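Local coordinates for protein inactive dihydroorotase-like domain (Chaetomium thermophilum, PDB 5NNL) that is an inactive member of the dihydroorotase-like family, with the amidohydrolase type of alpha/beta-barrel fold joined to a smaller group of mostly antiparallel strands, at residues Lys163-Thr166 with Leu167-Lys171; Phe196-Pro200 with Glu201-Ala205; Val260-Arg263 with Leu264-Pro268. One frame throughout, in Å; residues are numbered along the deposited sequence.

Interaction 1 of 3, residues Lys163-Thr166 with Leu167-Lys171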
ATOM      1  N   LYS A 163     -17.716  -8.185   3.533  1.00 27.77           N
ATOM      2  CA  LYS A 163     -19.016  -8.141   4.190  1.00 30.29           C
ATOM      3  C   LYS A 163     -18.881  -8.174   5.706  1.00 32.11           C
ATOM      4  O   LYS A 163     -19.678  -7.543   6.410  1.00 31.71           O
ATOM      5  CB  LYS A 163     -19.889  -9.298   3.711  1.00 34.67           C
ATOM      6  CG  LYS A 163     -20.402  -9.119   2.289  1.00 34.84           C
ATOM      7  CD  LYS A 163     -21.541 -10.064   1.975  1.00 37.46           C
ATOM      8  CE  LYS A 163     -22.819  -9.655   2.700  1.00 44.78           C
ATOM      9  NZ  LYS A 163     -24.002 -10.405   2.198  1.00 50.00           N
ATOM     10  N   LEU A 164     -17.891  -8.898   6.229  1.00 31.50           N
ATOM     11  CA  LEU A 164     -17.636  -8.851   7.665  1.00 31.33           C
ATOM     12  C   LEU A 164     -17.174  -7.464   8.087  1.00 30.11           C
ATOM     13  O   LEU A 164     -17.572  -6.964   9.145  1.00 28.56           O
ATOM     14  CB  LEU A 164     -16.598  -9.908   8.048  1.00 28.24           C
ATOM     15  CG  LEU A 164     -16.153  -9.921   9.514  1.00 30.76           C
ATOM     16  CD1 LEU A 164     -17.317 -10.233  10.443  1.00 32.67           C
ATOM     17  CD2 LEU A 164     -15.024 -10.916   9.711  1.00 31.70           C
ATOM     18  N   ILE A 165     -16.341  -6.820   7.268  1.00 31.25           N
ATOM     19  CA  ILE A 165     -15.906  -5.461   7.571  1.00 28.58           C
ATOM     20  C   ILE A 165     -17.092  -4.507   7.532  1.00 30.98           C
ATOM     21  O   ILE A 165     -17.226  -3.627   8.390  1.00 31.11           O
ATOM     22  CB  ILE A 165     -14.785  -5.040   6.601  1.00 29.92           C
ATOM     23  CG1 ILE A 165     -13.507  -5.824   6.913  1.00 29.37           C
ATOM     24  CG2 ILE A 165     -14.504  -3.540   6.688  1.00 32.11           C
ATOM     25  CD1 ILE A 165     -12.516  -5.875   5.771  1.00 29.81           C
ATOM     26  N   THR A 166     -17.980  -4.675   6.547  1.00 28.92           N
ATOM     27  CA  THR A 166     -19.203  -3.878   6.494  1.00 31.69           C
ATOM     28  C   THR A 166     -19.984  -3.997   7.797  1.00 35.16           C
ATOM     29  O   THR A 166     -20.441  -2.995   8.359  1.00 35.24           O
ATOM     30  CB  THR A 166     -20.071  -4.327   5.315  1.00 30.61           C
ATOM     31  OG1 THR A 166     -19.345  -4.170   4.089  1.00 28.42           O
ATOM     32  CG2 THR A 166     -21.361  -3.516   5.251  1.00 37.83           C
ATOM     33  N   LEU A 167     -20.153  -5.226   8.289  1.00 33.25           N
ATOM     34  CA  LEU A 167     -20.903  -5.430   9.524  1.00 35.70           C
ATOM     35  C   LEU A 167     -20.209  -4.762  10.703  1.00 35.02           C
ATOM     36  O   LEU A 167     -20.859  -4.112  11.530  1.00 36.01           O
ATOM     37  CB  LEU A 167     -21.090  -6.927   9.779  1.00 35.66           C
ATOM     38  CG  LEU A 167     -21.952  -7.312  10.984  1.00 39.40           C
ATOM     39  CD1 LEU A 167     -23.377  -6.823  10.816  1.00 44.09           C
ATOM     40  CD2 LEU A 167     -21.925  -8.820  11.196  1.00 36.78           C
ATOM     41  N   GLY A 168     -18.887  -4.910  10.803  1.00 31.36           N
ATOM     42  CA  GLY A 168     -18.163  -4.236  11.865  1.00 34.28           C
ATOM     43  C   GLY A 168     -18.362  -2.733  11.831  1.00 39.79           C
ATOM     44  O   GLY A 168     -18.568  -2.099  12.869  1.00 38.12           O
ATOM     45  N   LYS A 169     -18.316  -2.145  10.634  1.00 37.33           N
ATOM     46  CA  LYS A 169     -18.470  -0.700  10.519  1.00 37.53           C
ATOM     47  C   LYS A 169     -19.839  -0.249  11.008  1.00 40.59           C
ATOM     48  O   LYS A 169     -19.952   0.761  11.713  1.00 42.27           O
ATOM     49  CB  LYS A 169     -18.245  -0.263   9.071  1.00 36.89           C
ATOM     50  CG  LYS A 169     -16.792  -0.292   8.637  1.00 36.77           C
ATOM     51  CD  LYS A 169     -16.596   0.429   7.313  1.00 35.98           C
ATOM     52  CE  LYS A 169     -15.122   0.575   6.983  1.00 36.01           C
ATOM     53  NZ  LYS A 169     -14.886   1.515   5.861  1.00 40.67           N
ATOM     54  N   GLN A 170     -20.895  -0.982  10.649  1.00 38.34           N
ATOM     55  CA  GLN A 170     -22.238  -0.541  11.009  1.00 44.27           C
ATOM     56  C   GLN A 170     -22.447  -0.545  12.519  1.00 46.06           C
ATOM     57  O   GLN A 170     -23.263   0.232  13.030  1.00 48.50           O
ATOM     58  CB  GLN A 170     -23.286  -1.415  10.316  1.00 42.78           C
ATOM     59  CG  GLN A 170     -23.397  -2.837  10.845  1.00 48.46           C
ATOM     60  CD  GLN A 170     -24.829  -3.274  11.083  1.00 52.69           C
ATOM     61  OE1 GLN A 170     -25.235  -4.361  10.664  1.00 52.25           O
ATOM     62  NE2 GLN A 170     -25.604  -2.435  11.761  1.00 55.91           N
ATOM     63  N   LYS A 171     -21.734  -1.403  13.246  1.00 42.33           N
ATOM     64  CA  LYS A 171     -21.847  -1.475  14.697  1.00 43.51           C
ATOM     65  C   LYS A 171     -20.831  -0.589  15.408  1.00 42.38           C
ATOM     66  O   LYS A 171     -20.618  -0.755  16.613  1.00 43.88           O
ATOM     67  CB  LYS A 171     -21.695  -2.924  15.169  1.00 42.81           C
ATOM     68  CG  LYS A 171     -22.739  -3.890  14.604  1.00 44.10           C
ATOM     69  CD  LYS A 171     -24.159  -3.500  15.009  1.00 46.68           C
ATOM     70  CE  LYS A 171     -25.193  -4.467  14.447  1.00 49.06           C
ATOM     71  NZ  LYS A 171     -26.562  -4.177  14.959  1.00 58.46           N
TER

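Interaction 2 of 3, residues Phe196-Pro200 with Glu201-Ala205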
ATOM      1  N   PHE A 196      -4.285 -15.973  -5.372  1.00 43.42           N
ATOM      2  CA  PHE A 196      -4.192 -14.731  -4.617  1.00 44.92           C
ATOM      3  C   PHE A 196      -5.010 -13.612  -5.247  1.00 42.96           C
ATOM      4  O   PHE A 196      -5.218 -12.577  -4.603  1.00 42.08           O
ATOM      5  CB  PHE A 196      -2.726 -14.287  -4.485  1.00 40.71           C
ATOM      6  CG  PHE A 196      -1.946 -14.378  -5.767  1.00 43.82           C
ATOM      7  CD1 PHE A 196      -1.969 -13.343  -6.686  1.00 41.95           C
ATOM      8  CD2 PHE A 196      -1.198 -15.507  -6.055  1.00 45.24           C
ATOM      9  CE1 PHE A 196      -1.258 -13.432  -7.869  1.00 44.65           C
ATOM     10  CE2 PHE A 196      -0.485 -15.601  -7.234  1.00 46.07           C
ATOM     11  CZ  PHE A 196      -0.514 -14.562  -8.142  1.00 46.58           C
ATOM     12  N   LEU A 197      -5.470 -13.790  -6.483  1.00 41.61           N
ATOM     13  CA  LEU A 197      -6.413 -12.865  -7.084  1.00 38.51           C
ATOM     14  C   LEU A 197      -7.833 -13.213  -6.653  1.00 38.94           C
ATOM     15  O   LEU A 197      -8.120 -14.356  -6.289  1.00 40.01           O
ATOM     16  CB  LEU A 197      -6.314 -12.917  -8.605  1.00 36.74           C
ATOM     17  CG  LEU A 197      -5.056 -12.363  -9.269  1.00 39.35           C
ATOM     18  CD1 LEU A 197      -5.111 -12.626 -10.768  1.00 39.48           C
ATOM     19  CD2 LEU A 197      -4.896 -10.877  -8.998  1.00 36.92           C
ATOM     20  N   PRO A 198      -8.746 -12.246  -6.688  1.00 36.24           N
ATOM     21  CA  PRO A 198     -10.145 -12.550  -6.370  1.00 35.58           C
ATOM     22  C   PRO A 198     -10.802 -13.377  -7.462  1.00 36.21           C
ATOM     23  O   PRO A 198     -10.424 -13.319  -8.635  1.00 35.10           O
ATOM     24  CB  PRO A 198     -10.794 -11.166  -6.268  1.00 37.62           C
ATOM     25  CG  PRO A 198      -9.969 -10.316  -7.175  1.00 33.75           C
ATOM     26  CD  PRO A 198      -8.561 -10.819  -7.013  1.00 36.50           C
ATOM     27  N   THR A 199     -11.806 -14.152  -7.064  1.00 36.60           N
ATOM     28  CA  THR A 199     -12.681 -14.764  -8.043  1.00 36.94           C
ATOM     29  C   THR A 199     -13.530 -13.673  -8.690  1.00 37.10           C
ATOM     30  O   THR A 199     -13.648 -12.569  -8.152  1.00 37.93           O
ATOM     31  CB  THR A 199     -13.587 -15.813  -7.399  1.00 33.94           C
ATOM     32  OG1 THR A 199     -14.518 -15.173  -6.516  1.00 34.15           O
ATOM     33  CG2 THR A 199     -12.777 -16.842  -6.622  1.00 38.77           C
ATOM     34  N   PRO A 200     -14.119 -13.947  -9.855  1.00 36.38           N
ATOM     35  CA  PRO A 200     -15.041 -12.958 -10.438  1.00 36.10           C
ATOM     36  C   PRO A 200     -16.131 -12.516  -9.474  1.00 36.82           C
ATOM     37  O   PRO A 200     -16.496 -11.334  -9.457  1.00 35.59           O
ATOM     38  CB  PRO A 200     -15.608 -13.697 -11.657  1.00 39.35           C
ATOM     39  CG  PRO A 200     -14.523 -14.637 -12.052  1.00 37.74           C
ATOM     40  CD  PRO A 200     -13.877 -15.080 -10.766  1.00 36.76           C
ATOM     41  N   GLU A 201     -16.657 -13.434  -8.659  1.00 36.46           N
ATOM     42  CA  GLU A 201     -17.673 -13.055  -7.681  1.00 37.74           C
ATOM     43  C   GLU A 201     -17.078 -12.199  -6.571  1.00 34.28           C
ATOM     44  O   GLU A 201     -17.708 -11.235  -6.120  1.00 34.46           O
ATOM     45  CB  GLU A 201     -18.335 -14.297  -7.086  1.00 38.77           C
ATOM     46  CG  GLU A 201     -19.269 -13.970  -5.917  1.00 42.27           C
ATOM     47  CD  GLU A 201     -20.263 -15.077  -5.610  1.00 49.30           C
ATOM     48  OE1 GLU A 201     -20.280 -16.091  -6.339  1.00 54.16           O
ATOM     49  OE2 GLU A 201     -21.030 -14.927  -4.635  1.00 52.29           O
ATOM     50  N   ASP A 202     -15.875 -12.542  -6.106  1.00 32.72           N
ATOM     51  CA  ASP A 202     -15.207 -11.704  -5.116  1.00 35.63           C
ATOM     52  C   ASP A 202     -15.002 -10.296  -5.661  1.00 31.89           C
ATOM     53  O   ASP A 202     -15.309  -9.304  -4.991  1.00 32.08           O
ATOM     54  CB  ASP A 202     -13.865 -12.325  -4.709  1.00 30.88           C
ATOM     55  CG  ASP A 202     -14.021 -13.543  -3.810  1.00 36.33           C
ATOM     56  OD1 ASP A 202     -15.035 -13.636  -3.085  1.00 36.05           O
ATOM     57  OD2 ASP A 202     -13.112 -14.402  -3.823  1.00 39.68           O
ATOM     58  N   GLN A 203     -14.500 -10.192  -6.894  1.00 30.98           N
ATOM     59  CA  GLN A 203     -14.204  -8.884  -7.469  1.00 32.55           C
ATOM     60  C   GLN A 203     -15.467  -8.038  -7.593  1.00 33.59           C
ATOM     61  O   GLN A 203     -15.445  -6.832  -7.319  1.00 27.86           O
ATOM     62  CB  GLN A 203     -13.539  -9.055  -8.833  1.00 32.83           C
ATOM     63  CG  GLN A 203     -12.924  -7.786  -9.389  1.00 33.33           C
ATOM     64  CD  GLN A 203     -12.479  -7.951 -10.826  1.00 32.63           C
ATOM     65  OE1 GLN A 203     -13.275  -7.815 -11.751  1.00 36.09           O
ATOM     66  NE2 GLN A 203     -11.206  -8.257 -11.020  1.00 34.16           N
ATOM     67  N   GLU A 204     -16.573  -8.655  -8.010  1.00 33.24           N
ATOM     68  CA  GLU A 204     -17.833  -7.920  -8.103  0.51 35.51           C
ATOM     69  C   GLU A 204     -18.282  -7.442  -6.734  1.00 34.00           C
ATOM     70  O   GLU A 204     -18.798  -6.323  -6.591  1.00 33.81           O
ATOM     71  CB  GLU A 204     -18.900  -8.811  -8.742  0.51 39.63           C
ATOM     72  CG  GLU A 204     -20.224  -8.112  -9.021  0.51 43.24           C
ATOM     73  CD  GLU A 204     -21.288  -9.067  -9.532  0.51 45.64           C
ATOM     74  OE1 GLU A 204     -20.949  -9.965 -10.334  0.51 52.19           O
ATOM     75  OE2 GLU A 204     -22.460  -8.925  -9.125  0.51 45.90           O
ATOM     76  N   ALA A 205     -18.105  -8.273  -5.702  1.00 30.50           N
ATOM     77  CA  ALA A 205     -18.434  -7.849  -4.349  1.00 30.69           C
ATOM     78  C   ALA A 205     -17.600  -6.643  -3.934  1.00 31.40           C
ATOM     79  O   ALA A 205     -18.088  -5.769  -3.208  1.00 30.80           O
ATOM     80  CB  ALA A 205     -18.233  -9.007  -3.373  1.00 33.19           C
TER

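Interaction 3 of 3, residues Val260-Arg263 with Leu264-Pro268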
ATOM      1  N   VAL A 260     -11.370   8.571  -6.084  1.00 27.07           N
ATOM      2  CA  VAL A 260      -9.965   8.225  -6.262  1.00 29.22           C
ATOM      3  C   VAL A 260      -9.089   9.081  -5.354  1.00 30.34           C
ATOM      4  O   VAL A 260      -8.170   8.579  -4.695  1.00 27.57           O
ATOM      5  CB  VAL A 260      -9.569   8.374  -7.740  1.00 28.99           C
ATOM      6  CG1 VAL A 260      -8.091   8.131  -7.926  1.00 28.98           C
ATOM      7  CG2 VAL A 260     -10.378   7.404  -8.593  1.00 29.30           C
ATOM      8  N   LYS A 261      -9.358  10.389  -5.308  1.00 28.42           N
ATOM      9  CA  LYS A 261      -8.546  11.275  -4.478  1.00 28.15           C
ATOM     10  C   LYS A 261      -8.639  10.883  -3.009  1.00 28.65           C
ATOM     11  O   LYS A 261      -7.618  10.771  -2.320  1.00 27.70           O
ATOM     12  CB  LYS A 261      -8.971  12.731  -4.667  1.00 30.74           C
ATOM     13  CG  LYS A 261      -8.055  13.717  -3.939  1.00 32.14           C
ATOM     14  CD  LYS A 261      -8.439  15.171  -4.181  1.00 36.74           C
ATOM     15  CE  LYS A 261      -9.527  15.637  -3.228  1.00 36.65           C
ATOM     16  NZ  LYS A 261      -9.020  15.827  -1.839  1.00 42.65           N
ATOM     17  N   THR A 262      -9.857  10.663  -2.510  1.00 27.81           N
ATOM     18  CA  THR A 262     -10.012  10.309  -1.102  1.00 30.61           C
ATOM     19  C   THR A 262      -9.335   8.980  -0.792  1.00 28.63           C
ATOM     20  O   THR A 262      -8.778   8.801   0.296  1.00 31.96           O
ATOM     21  CB  THR A 262     -11.493  10.247  -0.720  1.00 28.90           C
ATOM     22  OG1 THR A 262     -12.179   9.346  -1.594  1.00 29.73           O
ATOM     23  CG2 THR A 262     -12.140  11.623  -0.790  1.00 28.97           C
ATOM     24  N   ARG A 263      -9.369   8.035  -1.733  1.00 27.34           N
ATOM     25  CA  ARG A 263      -8.782   6.722  -1.497  1.00 27.99           C
ATOM     26  C   ARG A 263      -7.265   6.712  -1.640  1.00 27.41           C
ATOM     27  O   ARG A 263      -6.624   5.762  -1.176  1.00 26.87           O
ATOM     28  CB  ARG A 263      -9.411   5.694  -2.443  1.00 26.01           C
ATOM     29  CG  ARG A 263     -10.620   4.984  -1.850  1.00 26.83           C
ATOM     30  CD  ARG A 263     -11.659   5.961  -1.320  1.00 29.48           C
ATOM     31  NE  ARG A 263     -12.719   5.280  -0.586  1.00 33.15           N
ATOM     32  CZ  ARG A 263     -13.791   5.887  -0.088  1.00 30.78           C
ATOM     33  NH1 ARG A 263     -13.955   7.190  -0.254  1.00 30.45           N
ATOM     34  NH2 ARG A 263     -14.705   5.187   0.565  1.00 29.90           N
ATOM     35  N   LEU A 264      -6.677   7.738  -2.255  1.00 26.93           N
ATOM     36  CA  LEU A 264      -5.230   7.826  -2.419  1.00 27.47           C
ATOM     37  C   LEU A 264      -4.633   9.047  -1.730  1.00 27.26           C
ATOM     38  O   LEU A 264      -3.448   9.344  -1.933  1.00 25.01           O
ATOM     39  CB  LEU A 264      -4.865   7.826  -3.907  1.00 26.62           C
ATOM     40  CG  LEU A 264      -5.018   6.484  -4.626  1.00 25.26           C
ATOM     41  CD1 LEU A 264      -4.711   6.621  -6.111  1.00 27.36           C
ATOM     42  CD2 LEU A 264      -4.126   5.408  -3.999  1.00 25.56           C
ATOM     43  N   HIS A 265      -5.411   9.756  -0.910  1.00 28.17           N
ATOM     44  CA  HIS A 265      -4.878  10.886  -0.162  1.00 29.58           C
ATOM     45  C   HIS A 265      -5.636  11.118   1.142  1.00 30.54           C
ATOM     46  O   HIS A 265      -5.109  10.826   2.218  1.00 32.50           O
ATOM     47  CB  HIS A 265      -4.905  12.162  -1.006  1.00 31.58           C
ATOM     48  CG  HIS A 265      -4.314  13.346  -0.305  1.00 33.94           C
ATOM     49  ND1 HIS A 265      -2.963  13.621  -0.322  1.00 35.74           N
ATOM     50  CD2 HIS A 265      -4.884  14.300   0.465  1.00 35.83           C
ATOM     51  CE1 HIS A 265      -2.730  14.708   0.392  1.00 36.87           C
ATOM     52  NE2 HIS A 265      -3.878  15.138   0.883  1.00 37.35           N
ATOM     53  N   ASP A 266      -6.864  11.638   1.061  1.00 29.55           N
ATOM     54  CA  ASP A 266      -7.588  12.063   2.259  1.00 33.34           C
ATOM     55  C   ASP A 266      -7.695  10.940   3.288  1.00 32.76           C
ATOM     56  O   ASP A 266      -7.288  11.096   4.444  1.00 33.16           O
ATOM     57  CB  ASP A 266      -8.981  12.561   1.878  1.00 32.38           C
ATOM     58  CG  ASP A 266      -8.934  13.769   0.975  1.00 37.72           C
ATOM     59  OD1 ASP A 266      -8.685  13.603  -0.237  1.00 36.22           O
ATOM     60  OD2 ASP A 266      -9.147  14.888   1.480  1.00 47.36           O
ATOM     61  N   ASN A 267      -8.257   9.801   2.884  1.00 27.75           N
ATOM     62  CA  ASN A 267      -8.475   8.724   3.853  1.00 32.29           C
ATOM     63  C   ASN A 267      -7.175   8.104   4.331  1.00 31.06           C
ATOM     64  O   ASN A 267      -7.011   7.937   5.555  1.00 34.20           O
ATOM     65  CB  ASN A 267      -9.422   7.685   3.254  1.00 29.37           C
ATOM     66  CG  ASN A 267     -10.786   8.251   2.996  1.00 31.58           C
ATOM     67  OD1 ASN A 267     -11.139   9.306   3.521  1.00 28.46           O
ATOM     68  ND2 ASN A 267     -11.563   7.564   2.180  1.00 29.42           N
ATOM     69  N   PRO A 268      -6.224   7.727   3.474  1.00 32.07           N
ATOM     70  CA  PRO A 268      -4.958   7.187   3.995  1.00 30.36           C
ATOM     71  C   PRO A 268      -4.235   8.155   4.910  1.00 36.87           C
ATOM     72  O   PRO A 268      -3.520   7.726   5.823  1.00 36.30           O
ATOM     73  CB  PRO A 268      -4.142   6.888   2.727  1.00 30.48           C
ATOM     74  CG  PRO A 268      -4.834   7.599   1.615  1.00 31.44           C
ATOM     75  CD  PRO A 268      -6.268   7.713   1.999  1.00 31.26           C
TER

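Interaction 1 of 3, residues Lys163-Thr166 with Leu167-Lys171
Ile165 and Lys169, one helical turn apart, lie side by side and point the same way because their first torsions set a methyl branch and a chain along the same face of helix 159-170. In Ile165 CG1 sits beside the backbone N (chi1 -70°), and this turns CG2 anti to that nitrogen, where it meets the lysine chain. Lys169 starts with CG anti to its carbonyl carbon and then runs fully extended, so that its CE passes Ile165 CG2 at 4.2 Å, a loose apolar touch. Nearer the backbone, Lys169 CG rests 3.4 Å from Ile165 O, the same oxygen that accepts the Lys169 N-H at 2.9 Å.

That bond belongs to a regular series: Leu167 N to Lys163 O, Gly168 N to Leu164 O at 2.9 Å with an N-H...O angle of 166°, and Gln170 N to Thr166 O at 3.1 Å. Thr166 satisfies its hydroxyl within the helix, OG1 bonding to Ile162 O one turn back. Isoleucine suits its place because it faces inward onto Val156 and Cys177, and lysine because its long methylene chain can cross Val175 of strand 175-180 before its charge appears.

Carried beyond the helix, the Lys169 ammonium forms a salt bridge with Asp214 and a hydrogen bond to Ile212 O; the contact thus couples an apolar stem to a charge probably balanced by Asp214, outside the helix.

Interaction 2 of 3, residues Phe196-Pro200 with Glu201-Ala205
Thr199 and Asp202 meet with their side chains at a slant, the hydroxyl of the threonine lying over the start of helix 200-207. Thr199 OG1 stands between its own backbone N and carbonyl carbon (chi1 67°), the torsion that carries it round to accept the Asp202 N-H at 3.0 Å, with an N-H...O angle of 163°. This is an N-cap: threonine suits the position because its short side chain can fold forward over the first turn to an amide that has no earlier helical carbonyl to bind. The aspartate, in the same first turn, crosses the threonine with CG beside its own backbone N, and its OD2 lies 3.1 Å from Thr199 OG1, while its OD1 accepts from the backbone N of Lys159.

The first regular helical bonds follow at once. Gln203 N binds Thr199 O at 2.8 Å, and Glu204 N binds Pro200 O at 3.0 Å. Proline fits the first turn at Pro200, where its missing N-H costs no helical bond.

Beneath the cap, Pro198 CB packs 3.6 Å from Asp202 CB, and the pyrrolidine CG meets Gln203 CB at 4.1 Å, the glutamine chain extending past the ring to give its NE2 to Ser183 O.

Together these contacts fasten the loop after helix 181-185 to the start of helix 200-207. Glu201 adds a salt bridge to Lys159, the first residue of helix 159-170, and Pro198 touches Thr157 in the loop leading to that helix, while earlier in the loop Phe196 and Leu197 pack on helix 221-228.

Interaction 3 of 3, residues Val260-Arg263 with Leu264-Pro268
Lys261 and Asp266, five residues apart, are joined by a salt bridge that depends on a folded lysine. Its CG leaves anti to the backbone N, but the chain then bends at chi3 (85°) and again at chi4, curling the ammonium back over the helix to place NZ 2.8 Å from Asp266 OD1, on the syn lone pair. The two side chains meet at a slant. A spacing of five residues suits this helix because it widens into a pi-type turn at 264-266: Asn267 N reaches back to Thr262 O at 2.8 Å, in the carbonyl plane.

Pro268 explains part of the irregularity. Lacking an N-H, it makes no bond to the preceding turn, and its CD instead lies 3.2 Å from Thr262 O, where the helix kinks.

Thr262 holds OG1 between its backbone N and carbonyl carbon (chi1 55°), and there it meets Arg263 NH1 at 3.1 Å, in the guanidinium plane; the same hydroxyl is bonded to Tyr259 O. The arginine bends at chi2 to bring its flat group back alongside the helix. Asn267 ND2 sits 3.3 Å above one face of the guanidinium, toward the rim, the two planes 66° apart. Being donors both, they turn to other acceptors: Arg263 NE to Ile213 O and Asn267 ND2 to Asp214 O.

On the buried side Val260 CG1 and Leu264 CD1 lie side by side at 4.1 Å, branched apolar groups suited to facing helix 242-251.

The chemistry is divided by face: a charge pair on one side, apolar contact on another, and donors on residues flanking the widened turn, which tie the helix to the backbone at Ile213 and Asp214.

Overall arrangement
All three are local contacts within about one helical turn, yet their settings differ. Interactions 1 and 2 lie at the surface, their centres about 22 and 19 Å from the centre of the chain, whereas interaction 3, whose centre is about 12 Å away, is partly buried. Interaction 1 is a regular helix, interaction 2 a helix start and interaction 3 a widened, kinked turn. None touches another, but neighbours connect them: Lys159, in the helix that holds interaction 1, binds residues of interaction 2, and Asp214 serves both interaction 1, through its carboxylate, and interaction 3, through its carbonyl. Only interaction 3 has a salt bridge between its own segments; those of Lys169 and Glu201 go to partners outside.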